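Local coordinates for 2,3-dihydroxybenzoate-AMP ligase (Mycobacterium smegmatis, PDB 5KEI), which is a member of the ANL clan of AMP-binding enzymes, with a large AMP-binding region followed by a smaller C-terminal domain, at residues Ala234-Glu239 / Arg378-Asp383; Leu301-Ala306 / Ala331-Pro336; Gln351-Gly354 / Leu360-Thr363. All blocks are in the same frame, centred on the assembly; numbering follows the deposited sequence.

Interaction 1 of 3, residues Ala234-Glu239 / Arg378-Asp383; sequences ATASAE and RPLSPD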
# COMPACT_ATOMS: atom_id res chain seq x y z
N ALA A 234 6.71 -3.24 10.88
CA ALA A 234 5.85 -3.36 12.07
C ALA A 234 6.61 -3.17 13.40
O ALA A 234 6.17 -2.43 14.28
CB ALA A 234 5.15 -4.71 12.05
N THR A 235 7.72 -3.88 13.55
CA THR A 235 8.51 -3.88 14.80
C THR A 235 9.04 -2.48 15.11
O THR A 235 8.81 -1.93 16.20
CB THR A 235 9.68 -4.84 14.70
OG1 THR A 235 9.20 -6.12 14.28
CG2 THR A 235 10.44 -4.92 16.04
N ALA A 236 9.76 -1.92 14.14
CA ALA A 236 10.30 -0.58 14.27
C ALA A 236 9.20 0.46 14.51
O ALA A 236 9.40 1.38 15.28
CB ALA A 236 11.13 -0.22 13.05
N SER A 237 8.05 0.30 13.86
CA SER A 237 6.94 1.26 14.03
C SER A 237 6.34 1.16 15.40
O SER A 237 5.95 2.18 15.99
CB SER A 237 5.83 1.04 13.00
OG SER A 237 6.31 1.21 11.70
N ALA A 238 6.20 -0.07 15.89
CA ALA A 238 5.66 -0.32 17.22
C ALA A 238 6.64 0.16 18.30
O ALA A 238 6.24 0.66 19.35
CB ALA A 238 5.31 -1.81 17.41
N GLU A 239 7.94 0.02 18.04
CA GLU A 239 8.92 0.58 18.93
C GLU A 239 8.85 2.12 18.97
O GLU A 239 8.95 2.73 20.03
CB GLU A 239 10.33 0.15 18.54
CG GLU A 239 11.36 0.57 19.57
CD GLU A 239 12.77 0.69 19.00
OE1 GLU A 239 13.08 0.00 18.00
OE2 GLU A 239 13.55 1.48 19.57
N ARG A 378 9.18 12.51 10.14
CA ARG A 378 10.48 12.29 9.51
C ARG A 378 10.69 10.77 9.46
O ARG A 378 9.95 10.04 10.14
CB ARG A 378 11.62 13.04 10.26
CG ARG A 378 11.87 12.61 11.70
CD ARG A 378 12.96 13.44 12.41
NE ARG A 378 12.95 13.13 13.84
CZ ARG A 378 13.65 12.15 14.39
NH1 ARG A 378 14.44 11.40 13.65
NH2 ARG A 378 13.55 11.90 15.69
N PRO A 379 11.66 10.28 8.64
CA PRO A 379 11.76 8.84 8.35
C PRO A 379 11.93 7.91 9.56
O PRO A 379 12.56 8.24 10.57
CB PRO A 379 13.00 8.75 7.44
CG PRO A 379 13.03 10.07 6.76
CD PRO A 379 12.58 11.06 7.79
N LEU A 380 11.33 6.74 9.42
CA LEU A 380 11.27 5.73 10.47
C LEU A 380 12.63 5.13 10.78
O LEU A 380 12.96 4.89 11.94
CB LEU A 380 10.31 4.62 10.04
CG LEU A 380 10.21 3.30 10.81
CD1 LEU A 380 9.90 3.52 12.29
CD2 LEU A 380 9.12 2.44 10.14
N SER A 381 13.39 4.89 9.73
CA SER A 381 14.67 4.22 9.84
C SER A 381 15.81 5.19 9.59
O SER A 381 15.72 6.07 8.72
CB SER A 381 14.73 3.06 8.84
OG SER A 381 15.94 2.34 8.94
N PRO A 382 16.90 5.03 10.36
CA PRO A 382 18.16 5.74 10.14
C PRO A 382 18.70 5.54 8.73
O PRO A 382 19.38 6.41 8.21
CB PRO A 382 19.10 5.09 11.17
CG PRO A 382 18.18 4.58 12.24
CD PRO A 382 16.96 4.11 11.51
N ASP A 383 18.41 4.40 8.12
CA ASP A 383 18.94 4.13 6.79
C ASP A 383 17.89 4.29 5.69
O ASP A 383 18.05 3.77 4.58
CB ASP A 383 19.55 2.72 6.76
CG ASP A 383 20.87 2.65 7.54
OD1 ASP A 383 21.88 3.13 7.01
OD2 ASP A 383 20.88 2.13 8.69

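Interaction 2 of 3, residues Leu301-Ala306 / Ala331-Pro336; sequences LVPALA and AKLAAP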
# COMPACT_ATOMS: atom_id res chain seq x y z
N LEU A 301 -6.44 7.06 11.92
CA LEU A 301 -7.53 7.64 11.13
C LEU A 301 -6.97 8.46 9.97
O LEU A 301 -5.77 8.67 9.86
CB LEU A 301 -8.43 8.53 11.99
CG LEU A 301 -9.06 7.98 13.26
CD1 LEU A 301 -9.77 9.07 14.02
CD2 LEU A 301 -10.03 6.85 12.92
N VAL A 302 -7.87 8.94 9.14
CA VAL A 302 -7.52 9.81 8.03
C VAL A 302 -8.00 11.20 8.48
O VAL A 302 -8.81 11.27 9.40
CB VAL A 302 -8.19 9.28 6.71
CG1 VAL A 302 -9.61 9.82 6.52
CG2 VAL A 302 -7.32 9.54 5.51
N PRO A 303 -7.47 12.29 7.90
CA PRO A 303 -7.84 13.62 8.40
C PRO A 303 -9.35 13.94 8.39
O PRO A 303 -9.84 14.53 9.36
CB PRO A 303 -7.10 14.56 7.46
CG PRO A 303 -5.88 13.80 7.08
CD PRO A 303 -6.33 12.37 6.96
N ALA A 304 -10.06 13.59 7.32
CA ALA A 304 -11.51 13.80 7.28
C ALA A 304 -12.20 13.16 8.49
O ALA A 304 -13.09 13.76 9.08
CB ALA A 304 -12.12 13.24 5.96
N LEU A 305 -11.78 11.95 8.85
CA LEU A 305 -12.44 11.22 9.93
C LEU A 305 -11.99 11.70 11.30
O LEU A 305 -12.77 11.70 12.25
CB LEU A 305 -12.19 9.73 9.78
CG LEU A 305 -13.06 8.86 10.69
CD1 LEU A 305 -14.52 9.28 10.61
CD2 LEU A 305 -12.90 7.39 10.36
N ALA A 306 -10.72 12.10 11.40
CA ALA A 306 -10.22 12.65 12.65
C ALA A 306 -10.97 13.94 12.99
O ALA A 306 -11.33 14.18 14.15
CB ALA A 306 -8.72 12.90 12.56
N ALA A 331 -3.54 11.41 3.92
CA ALA A 331 -3.74 12.68 3.23
C ALA A 331 -3.26 13.74 4.21
O ALA A 331 -3.08 13.42 5.37
CB ALA A 331 -5.20 12.90 2.85
N LYS A 332 -3.06 14.98 3.78
CA LYS A 332 -2.42 15.94 4.68
C LYS A 332 -3.37 16.55 5.72
O LYS A 332 -4.38 17.12 5.39
CB LYS A 332 -1.74 17.07 3.90
CG LYS A 332 -0.94 18.05 4.79
CD LYS A 332 -0.55 19.31 4.02
CE LYS A 332 0.45 20.14 4.79
NZ LYS A 332 0.00 20.28 6.19
N LEU A 333 -3.02 16.40 6.99
CA LEU A 333 -3.76 17.08 8.04
C LEU A 333 -3.37 18.55 8.05
O LEU A 333 -2.22 18.90 8.31
CB LEU A 333 -3.50 16.45 9.39
CG LEU A 333 -4.35 16.97 10.54
CD1 LEU A 333 -5.81 16.75 10.23
CD2 LEU A 333 -3.96 16.28 11.85
N ALA A 334 -4.34 19.42 7.75
CA ALA A 334 -4.13 20.86 7.83
C ALA A 334 -3.88 21.24 9.29
O ALA A 334 -4.47 20.67 10.19
CB ALA A 334 -5.33 21.61 7.24
N ALA A 335 -2.99 22.20 9.52
CA ALA A 335 -2.59 22.56 10.88
C ALA A 335 -3.75 23.06 11.78
O ALA A 335 -3.82 22.67 12.95
CB ALA A 335 -1.47 23.61 10.83
N PRO A 336 -4.67 23.90 11.24
CA PRO A 336 -5.88 24.18 12.05
C PRO A 336 -6.65 22.91 12.45
O PRO A 336 -7.13 22.82 13.57
CB PRO A 336 -6.74 25.05 11.11
CG PRO A 336 -5.74 25.74 10.23
CD PRO A 336 -4.60 24.75 10.04

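Interaction 3 of 3, residues Gln351-Gly354 / Leu360-Thr363; sequences QVFG and LNYT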
# COMPACT_ATOMS: atom_id res chain seq x y z
N GLN A 351 1.40 12.56 13.42
CA GLN A 351 1.20 12.65 11.98
C GLN A 351 2.04 11.58 11.30
O GLN A 351 3.20 11.33 11.67
CB GLN A 351 1.52 14.05 11.44
CG GLN A 351 0.54 15.13 11.93
CD GLN A 351 0.32 16.28 10.94
OE1 GLN A 351 0.24 16.07 9.73
NE2 GLN A 351 0.22 17.51 11.46
N VAL A 352 1.42 10.92 10.33
CA VAL A 352 2.08 9.87 9.58
C VAL A 352 1.96 10.13 8.08
O VAL A 352 0.87 10.20 7.55
CB VAL A 352 1.48 8.49 9.90
CG1 VAL A 352 2.30 7.39 9.20
CG2 VAL A 352 1.41 8.28 11.41
N PHE A 353 3.09 10.28 7.41
CA PHE A 353 3.12 10.39 5.96
C PHE A 353 3.86 9.18 5.44
O PHE A 353 5.09 9.10 5.53
CB PHE A 353 3.79 11.70 5.52
CG PHE A 353 4.17 11.73 4.07
CD1 PHE A 353 3.23 11.49 3.08
CD2 PHE A 353 5.48 12.03 3.69
CE1 PHE A 353 3.59 11.53 1.73
CE2 PHE A 353 5.84 12.06 2.35
CZ PHE A 353 4.89 11.82 1.37
N GLY A 354 3.09 8.23 4.92
CA GLY A 354 3.61 6.96 4.46
C GLY A 354 2.94 6.46 3.20
O GLY A 354 2.00 7.05 2.70
N LEU A 360 8.14 5.43 5.51
CA LEU A 360 7.23 5.95 6.52
C LEU A 360 7.85 7.15 7.24
O LEU A 360 9.01 7.10 7.67
CB LEU A 360 6.86 4.85 7.53
CG LEU A 360 6.09 3.65 7.00
CD1 LEU A 360 6.06 2.51 8.03
CD2 LEU A 360 4.69 4.06 6.66
N ASN A 361 7.08 8.23 7.33
CA ASN A 361 7.47 9.41 8.10
C ASN A 361 6.51 9.58 9.26
O ASN A 361 5.29 9.64 9.06
CB ASN A 361 7.48 10.68 7.24
CG ASN A 361 8.44 10.58 6.09
OD1 ASN A 361 9.64 10.74 6.26
ND2 ASN A 361 7.91 10.28 4.90
N TYR A 362 7.06 9.61 10.47
CA TYR A 362 6.28 9.79 11.69
C TYR A 362 6.78 10.99 12.47
O TYR A 362 7.99 11.27 12.46
CB TYR A 362 6.40 8.60 12.65
CG TYR A 362 5.92 7.26 12.19
CD1 TYR A 362 4.63 6.83 12.45
CD2 TYR A 362 6.79 6.38 11.58
CE1 TYR A 362 4.21 5.58 12.06
CE2 TYR A 362 6.38 5.14 11.18
CZ TYR A 362 5.09 4.74 11.44
OH TYR A 362 4.70 3.49 11.05
N THR A 363 5.88 11.65 13.17
CA THR A 363 6.30 12.48 14.28
C THR A 363 6.61 11.53 15.45
O THR A 363 6.03 10.45 15.55
CB THR A 363 5.23 13.52 14.67
OG1 THR A 363 3.93 12.90 14.72
CG2 THR A 363 5.20 14.64 13.66

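Interaction 1 of 3, residues Ala234-Glu239 / Arg378-Asp383
Helix-on-sheet packing at a sheet edge brings Leu380, the first residue past the outermost strand 378-379, against Ala236 and Ser237 of helix 227-240. No hydrogen bond crosses between the segments, and every contact from the 378-383 side is made by one forked side chain. With CG anti to the backbone N (chi1 169°), Leu380 reaches out so that its two methyls meet consecutive residues of the helix. CD1 lies over the backbone and methyl of Ala236, 3.7 Å from Ala236 O and 4.0 Å from Ala236 CB. The other branch, CD2, approaches the hydroxyl of Ser237, with Leu380 CD2 3.4 Å from Ser237 OG. The polar needs of Ser237 OG are met by Asn233 O, one turn back in the helix, and by Tyr362 OH on strand 360-362, while the leucine methyl simply packs against it. All three residues that touch across the contact are buried. Leu380 also packs on Leu360, Tyr362 and Tyr410, while Ala234, Thr235 and Ala238 meet helix 265-271. Beyond the leucine, Ser381 OG is hydrogen-bonded to Tyr232 OH, a second tie between the loop and the same helix. The arrangement is that of an alpha/beta fold in which a helix covers the sheet face carrying Leu360 and Tyr362, close to the sheet's edge.

Interaction 2 of 3, residues Leu301-Ala306 / Ala331-Pro336
Pro303 is the residue to look at first, because it loses the most surface here, followed by Ala331 and Leu333. It is the first residue of helix 303-310, directly after the N-cap position held by Val302. Lacking an N-H, a proline suits the first turn, where an N-H would find no helix carbonyl four residues earlier; the turn is closed by Ala306 N bonding to Val302 O at 2.9 Å. The CB, CG and CD atoms of Pro303 run along the 331-333 segment. Its CG comes to 3.3 Å from Ala331 O, a close van der Waals approach of a ring methylene to a carbonyl oxygen. CG also sits 3.9 Å from Leu333 N, so the ring spans the extended chain from the alanine to the leucine. At one end of the ring, Pro303 CD faces the methyl of Ala331, with 4.3 Å to Ala331 CB. At the other, Pro303 CB touches Leu333 CD1 at 3.8 Å. The leucine does not start out aimed at the proline; CG stands anti to its backbone N (chi1 -173°), and it is the CD1 branch that comes in alongside the ring. Lys332, between them, points its CB away from the proline. No hydrogen bond crosses the contact. Each segment leads from a parallel strand into a helix of consecutive beta-alpha-beta units: strand 298-301 into helix 303-310, and strand 325-328 into helix 335-344. Val328 of strand 325-328 touches the side chains of Pro303, Ala306 and Leu333, while Leu333 goes on to touch Ala338 of helix 335-344 and Leu349 of strand 349-354.

Interaction 3 of 3, residues Gln351-Gly354 / Leu360-Thr363
Asn361, with CG anti to its carbonyl carbon (chi1 -60°), and Phe353, with CG anti to its nitrogen (chi1 165°), place an amide and a phenyl ring side by side on one face of an antiparallel beta hairpin. The two planes are only 11° apart, and Asn361 ND2 comes to 3.2 Å from Phe353 CD2. Phe353 O accepts twice, from the side-chain Asn361 ND2 at 3.1 Å and from the backbone Asn361 N at 2.8 Å, the donors arriving from opposite faces of the carbonyl plane. Two bonds thus grip one carbonyl oxygen, and the ND2 bond restrains the asparagine amide alongside the ring. In return, Phe353 N bonds to Asn361 O at 2.8 Å, completing a hydrogen-bonded pair. Towards the open end of the hairpin, Thr363 N bonds to Gln351 O at 3.1 Å. There the threonine side chain takes the role a strand carbonyl would have, with Gln351 N donating to Thr363 OG1 at 2.9 Å. Gln351 sends its own amide away, to Leu372 O and Gln376. Val352 and Tyr362 form a non-hydrogen-bonded pair on the opposite face, where Val352 CG2 rests 3.7 Å from Tyr362 CD1.

How the interactions relate
Interaction 3 lies nearer to each of the other two than they lie to one another. Its centre is about 10 Å from that of interaction 1 and about 13 Å from that of interaction 2, whereas interactions 1 and 2 are about 22 Å apart, centre to centre, and do not touch. Strand 378-379 pairs with strand 360-362, Arg378 N lying 2.9 Å from Tyr362 O, and Ser237 OG meets Tyr362 OH at 2.9 Å, so the hairpin bonds to both sides of interaction 1. With interaction 2 the join is slighter, Leu333 CB packing 3.8 Å from Gln351 OE1. Along the chain, interactions 2 and 3 follow in series, both inside the loop that interaction 1 closes.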